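Local structure of geranyltranstransferase (3LOM) at residues Gly50-Pro55 with Ala78-His83; Gln164-Ser169 with His185-Gly190. The protein probably condenses isoprenyl diphosphates into longer prenyl chains such as farnesyl diphosphate, with the help of magnesium. One frame throughout, in Å; residues are numbered along the deposited sequence. Where two conformers were deposited one is given.

How the contacts relate
Both contacts sit in the all-helical isoprenoid synthase fold, and their centres lie about 18 Å apart. Along the chain they come in series: contact 1 joins the start of helix 53-64 to helix 69-91 before contact 2 joins the end of helix 160-169 to helix 178-201. Contact 1 is buried about 5 Å from the centre of the chain; contact 2 is farther out, about 14 Å from that centre, and is packed against the second subunit. They touch through Arg-54 NH1 and Thr-189 CG2, 4.3 Å apart, and helix 178-201 also meets Arg-54 through Cys-196. This arrangement is consistent with two neighbouring diphosphate-binding regions of the active site, as in relatives.

Contact 1: Gly50-Pro55 with Ala78-His83; sequences GKRIRP and ALELTH. With PO4 (phosphate ion), chain C.
The GKRIRP motif of trans-isoprenyl diphosphate synthases meets helix 69-91 where the guanidinium of Arg-54 lies flat on the ring of His-83, centres 3.6 Å apart and planes at 12°. The imidazole covers one face of the guanidinium, and Arg-54 CD rests over the same ring as a CH-pi contact. The first torsion of His-83, 178°, swings the ring away from its own backbone N and against the arginine. At the edge of the guanidinium, NH2 donates to phosphate O4 at 2.8 Å and to a water at 2.9 Å. The phosphate, probably from the crystallisation liquor, also takes a nearly straight bond, 162° at the hydrogen, from Ile-53 N to O3 at 3.0 Å. Arg-52 NH1 adds only a weak, doubtful bond to O2, in the conformer given here. In relatives the counterparts of Lys-51, Arg-54 and His-83 hold the diphosphate of isopentenyl diphosphate, and the phosphate probably marks that site; Lys-51 is here turned to Asp-14 of helix 5-28. Arg-52 is the N-cap residue of helix 53-64, so the anion sits at the helix start, where the helix dipole would probably reinforce the cationic side chains. The water donates to Glu-80 OE1 at 2.8 Å and to phosphate O3, linking carboxylate, guanidinium and anion. Beside this network Pro-55 CG presses on Glu-80 CG at 3.4 Å, the two side chains meeting at a slant. His-20 of helix 5-28 touches both, while Cys-196 of helix 178-201 touches Arg-54.

Contact 2: Gln164-Ser169 with His185-Gly190; sequences QSLDLS and HLLKTG
Lys-188 reaches across to Gln-164 and Asp-167, joining two sequence motifs of the trans-isoprenyl diphosphate synthases: the GQxxD at the end of helix 160-169 and the KT pair on helix 178-201. In relatives this lysine contacts the allylic diphosphate, and a similar role here is probable. The short helical segments run 124° apart with axes 8.9 Å from each other at closest approach. From CB, which points at the opposite helix, the chain leaves with CG anti to the backbone N (chi1 178°) and stays extended to its end. CD approaches both partners, 3.4 Å from Gln-164 OE1 and 3.8 Å from Asp-167 OD1. CE comes within 3.3 Å of the same OE1, and NZ donates to this oxygen at 2.7 Å from a position tilted 28° out of the carbonyl plane. Gln-164 bends at its second torsion, which turns the amide back beside the lysine, so the two side chains point the same way. Its NE2 makes a weak hydrogen bond to Asp-96. Asp-167 crosses the lysine at an angle and supplies a long salt bridge, OD1 to NZ 4.0 Å. Leu-166 CD1 meets Leu-187 CD1 in apolar packing, next to Ala-35 and Pro-34 of the second subunit. Near the lysine the helix widens into a pi-type turn, where His-185 O accepts from both Thr-189 N and Gly-190 N, each at 2.9 Å.

Contact 1: Gly50-Pro55 with Ala78-His83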
# COMPACT_ATOMS: atom_id res chain seq x y z
N GLY A 50 -16.30 -13.73 -15.49
CA GLY A 50 -15.33 -13.38 -16.52
C GLY A 50 -13.89 -13.61 -16.07
O GLY A 50 -13.65 -14.15 -14.99
N LYS A 51 -12.94 -13.18 -16.89
CA LYS A 51 -11.52 -13.36 -16.57
C LYS A 51 -10.76 -12.05 -16.28
O LYS A 51 -11.12 -10.98 -16.78
CB LYS A 51 -10.78 -14.22 -17.62
CG LYS A 51 -11.55 -14.56 -18.91
CD LYS A 51 -12.27 -15.91 -18.80
CE LYS A 51 -12.68 -16.45 -20.17
NZ LYS A 51 -11.52 -17.04 -20.91
N ARG A 52 -9.73 -12.18 -15.45
CA ARG A 52 -8.87 -11.05 -15.07
C ARG A 52 -7.56 -11.14 -15.86
O ARG A 52 -6.77 -12.08 -15.66
CB ARG A 52 -8.58 -11.08 -13.56
CG ARG A 52 -9.61 -11.82 -12.69
CD ARG A 52 -10.64 -10.88 -12.07
NE ARG A 52 -11.88 -10.83 -12.84
CZ ARG A 52 -12.25 -9.80 -13.61
NH1 ARG A 52 -11.46 -8.73 -13.70
NH2 ARG A 52 -13.39 -9.84 -14.27
N ILE A 53 -7.32 -10.17 -16.74
CA ILE A 53 -6.20 -10.21 -17.70
C ILE A 53 -4.77 -10.25 -17.11
O ILE A 53 -3.93 -11.00 -17.61
CB ILE A 53 -6.37 -9.14 -18.84
CG1 ILE A 53 -5.41 -9.41 -20.01
CG2 ILE A 53 -6.24 -7.70 -18.32
CD1 ILE A 53 -5.66 -10.73 -20.72
N ARG A 54 -4.52 -9.48 -16.05
CA ARG A 54 -3.17 -9.42 -15.45
C ARG A 54 -2.60 -10.75 -14.91
O ARG A 54 -1.44 -11.06 -15.21
CB ARG A 54 -3.05 -8.27 -14.43
CG ARG A 54 -3.06 -6.89 -15.07
CD ARG A 54 -3.68 -5.85 -14.15
NE ARG A 54 -3.93 -4.58 -14.84
CZ ARG A 54 -5.02 -4.30 -15.55
NH1 ARG A 54 -5.14 -3.11 -16.14
NH2 ARG A 54 -5.99 -5.19 -15.67
N PRO A 55 -3.38 -11.54 -14.11
CA PRO A 55 -2.87 -12.85 -13.70
C PRO A 55 -2.55 -13.81 -14.85
O PRO A 55 -1.56 -14.52 -14.78
CB PRO A 55 -4.01 -13.43 -12.87
CG PRO A 55 -4.65 -12.29 -12.30
CD PRO A 55 -4.61 -11.22 -13.36
N ALA A 78 -0.70 -10.99 -6.10
CA ALA A 78 -0.24 -9.65 -5.74
C ALA A 78 -0.63 -8.60 -6.77
O ALA A 78 -1.04 -7.50 -6.41
CB ALA A 78 1.24 -9.66 -5.53
N LEU A 79 -0.52 -8.96 -8.05
CA LEU A 79 -0.95 -8.07 -9.12
C LEU A 79 -2.44 -7.81 -9.15
O LEU A 79 -2.85 -6.67 -9.37
CB LEU A 79 -0.54 -8.61 -10.47
CG LEU A 79 0.52 -7.79 -11.17
CD1 LEU A 79 1.08 -8.67 -12.20
CD2 LEU A 79 -0.04 -6.51 -11.79
N GLU A 80 -3.24 -8.86 -8.97
CA GLU A 80 -4.69 -8.69 -8.94
C GLU A 80 -5.14 -7.91 -7.73
O GLU A 80 -6.03 -7.08 -7.85
CB GLU A 80 -5.45 -10.01 -9.01
CG GLU A 80 -6.34 -10.15 -10.24
CD GLU A 80 -7.12 -8.90 -10.59
OE1 GLU A 80 -6.86 -8.32 -11.67
OE2 GLU A 80 -8.00 -8.50 -9.79
N LEU A 81 -4.52 -8.18 -6.58
CA LEU A 81 -4.80 -7.43 -5.35
C LEU A 81 -4.52 -5.93 -5.52
O LEU A 81 -5.35 -5.10 -5.12
CB LEU A 81 -4.00 -7.99 -4.16
CG LEU A 81 -4.50 -9.26 -3.47
CD1 LEU A 81 -3.40 -9.88 -2.64
CD2 LEU A 81 -5.72 -8.98 -2.61
N THR A 82 -3.38 -5.60 -6.13
CA THR A 82 -3.03 -4.20 -6.45
C THR A 82 -4.03 -3.59 -7.44
O THR A 82 -4.61 -2.54 -7.16
CB THR A 82 -1.57 -4.04 -6.97
OG1 THR A 82 -0.65 -4.58 -6.01
CG2 THR A 82 -1.23 -2.56 -7.19
N HIS A 83 -4.28 -4.28 -8.55
CA HIS A 83 -5.27 -3.82 -9.54
C HIS A 83 -6.64 -3.60 -8.91
O HIS A 83 -7.26 -2.56 -9.13
CB HIS A 83 -5.36 -4.82 -10.70
CG HIS A 83 -6.38 -4.45 -11.74
ND1 HIS A 83 -6.38 -3.22 -12.38
CD2 HIS A 83 -7.40 -5.15 -12.27
CE1 HIS A 83 -7.37 -3.19 -13.25
NE2 HIS A 83 -8.01 -4.34 -13.21
P PO4 C . -9.70 -6.42 -16.26
O1 PO4 C . -10.62 -6.39 -17.45
O2 PO4 C . -10.50 -6.22 -14.99
O3 PO4 C . -8.98 -7.75 -16.20
O4 PO4 C . -8.69 -5.30 -16.41
O HOH W 1 -6.81 -7.71 -14.42

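Contact 2: Gln164-Ser169 with His185-Gly190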
# COMPACT_ATOMS: atom_id res chain seq x y z
N GLN A 164 -3.53 8.37 -12.25
CA GLN A 164 -4.95 8.56 -11.97
C GLN A 164 -5.28 10.01 -11.60
O GLN A 164 -6.30 10.55 -12.05
CB GLN A 164 -5.45 7.56 -10.90
CG GLN A 164 -6.92 7.75 -10.42
CD GLN A 164 -7.99 7.64 -11.52
OE1 GLN A 164 -7.70 7.34 -12.68
NE2 GLN A 164 -9.25 7.86 -11.15
N SER A 165 -4.42 10.64 -10.81
CA SER A 165 -4.53 12.07 -10.48
C SER A 165 -4.57 12.95 -11.73
O SER A 165 -5.42 13.85 -11.84
CB SER A 165 -3.39 12.50 -9.56
OG SER A 165 -3.41 13.91 -9.33
N LEU A 166 -3.67 12.68 -12.67
CA LEU A 166 -3.62 13.44 -13.93
C LEU A 166 -4.77 13.07 -14.86
O LEU A 166 -5.23 13.90 -15.64
CB LEU A 166 -2.27 13.29 -14.63
CG LEU A 166 -1.06 14.00 -14.02
CD1 LEU A 166 0.23 13.45 -14.59
CD2 LEU A 166 -1.13 15.51 -14.20
N ASP A 167 -5.23 11.81 -14.78
CA ASP A 167 -6.40 11.37 -15.53
C ASP A 167 -7.65 12.16 -15.11
O ASP A 167 -8.47 12.51 -15.94
CB ASP A 167 -6.63 9.87 -15.34
CG ASP A 167 -7.69 9.30 -16.27
OD1 ASP A 167 -7.33 8.58 -17.21
OD2 ASP A 167 -8.89 9.57 -16.05
N LEU A 168 -7.77 12.43 -13.82
CA LEU A 168 -8.90 13.17 -13.30
C LEU A 168 -8.80 14.68 -13.55
O LEU A 168 -9.76 15.29 -13.99
CB LEU A 168 -9.10 12.88 -11.82
CG LEU A 168 -9.54 11.45 -11.50
CD1 LEU A 168 -9.52 11.25 -10.00
CD2 LEU A 168 -10.92 11.13 -12.09
N SER A 169 -7.63 15.26 -13.28
CA SER A 169 -7.47 16.72 -13.38
C SER A 169 -7.31 17.24 -14.81
O SER A 169 -7.92 18.26 -15.16
CB SER A 169 -6.34 17.22 -12.48
OG SER A 169 -5.08 16.71 -12.89
N HIS A 185 -1.94 7.57 -19.59
CA HIS A 185 -2.32 6.16 -19.65
C HIS A 185 -1.17 5.20 -19.34
O HIS A 185 -1.40 4.12 -18.78
CB HIS A 185 -2.94 5.82 -21.01
CG HIS A 185 -4.30 6.41 -21.21
ND1 HIS A 185 -5.32 6.24 -20.30
CD2 HIS A 185 -4.81 7.15 -22.22
CE1 HIS A 185 -6.40 6.87 -20.73
NE2 HIS A 185 -6.12 7.42 -21.90
N LEU A 186 0.05 5.59 -19.70
CA LEU A 186 1.24 4.81 -19.36
C LEU A 186 1.46 4.81 -17.85
O LEU A 186 1.81 3.78 -17.28
CB LEU A 186 2.49 5.35 -20.09
CG LEU A 186 3.88 4.84 -19.66
CD1 LEU A 186 4.04 3.32 -19.81
CD2 LEU A 186 5.00 5.56 -20.40
N LEU A 187 1.23 5.95 -17.22
CA LEU A 187 1.41 6.03 -15.77
C LEU A 187 0.28 5.30 -15.04
O LEU A 187 0.55 4.59 -14.08
CB LEU A 187 1.51 7.49 -15.31
CG LEU A 187 2.68 8.33 -15.81
CD1 LEU A 187 2.35 9.80 -15.64
CD2 LEU A 187 3.99 7.97 -15.11
N LYS A 188 -0.95 5.45 -15.52
CA LYS A 188 -2.13 4.88 -14.87
C LYS A 188 -2.23 3.35 -15.01
O LYS A 188 -2.35 2.64 -14.01
CB LYS A 188 -3.42 5.54 -15.36
CG LYS A 188 -4.68 4.94 -14.73
CD LYS A 188 -5.93 5.69 -15.11
CE LYS A 188 -7.15 4.86 -14.71
NZ LYS A 188 -8.40 5.66 -14.72
N THR A 189 -2.16 2.86 -16.24
CA THR A 189 -2.28 1.42 -16.49
C THR A 189 -1.07 0.76 -17.13
O THR A 189 -0.81 -0.43 -16.89
CB THR A 189 -3.53 1.10 -17.33
OG1 THR A 189 -3.64 2.06 -18.38
CG2 THR A 189 -4.78 1.15 -16.47
N GLY A 190 -0.33 1.53 -17.94
CA GLY A 190 0.79 0.99 -18.71
C GLY A 190 1.85 0.30 -17.87
O GLY A 190 2.27 -0.82 -18.18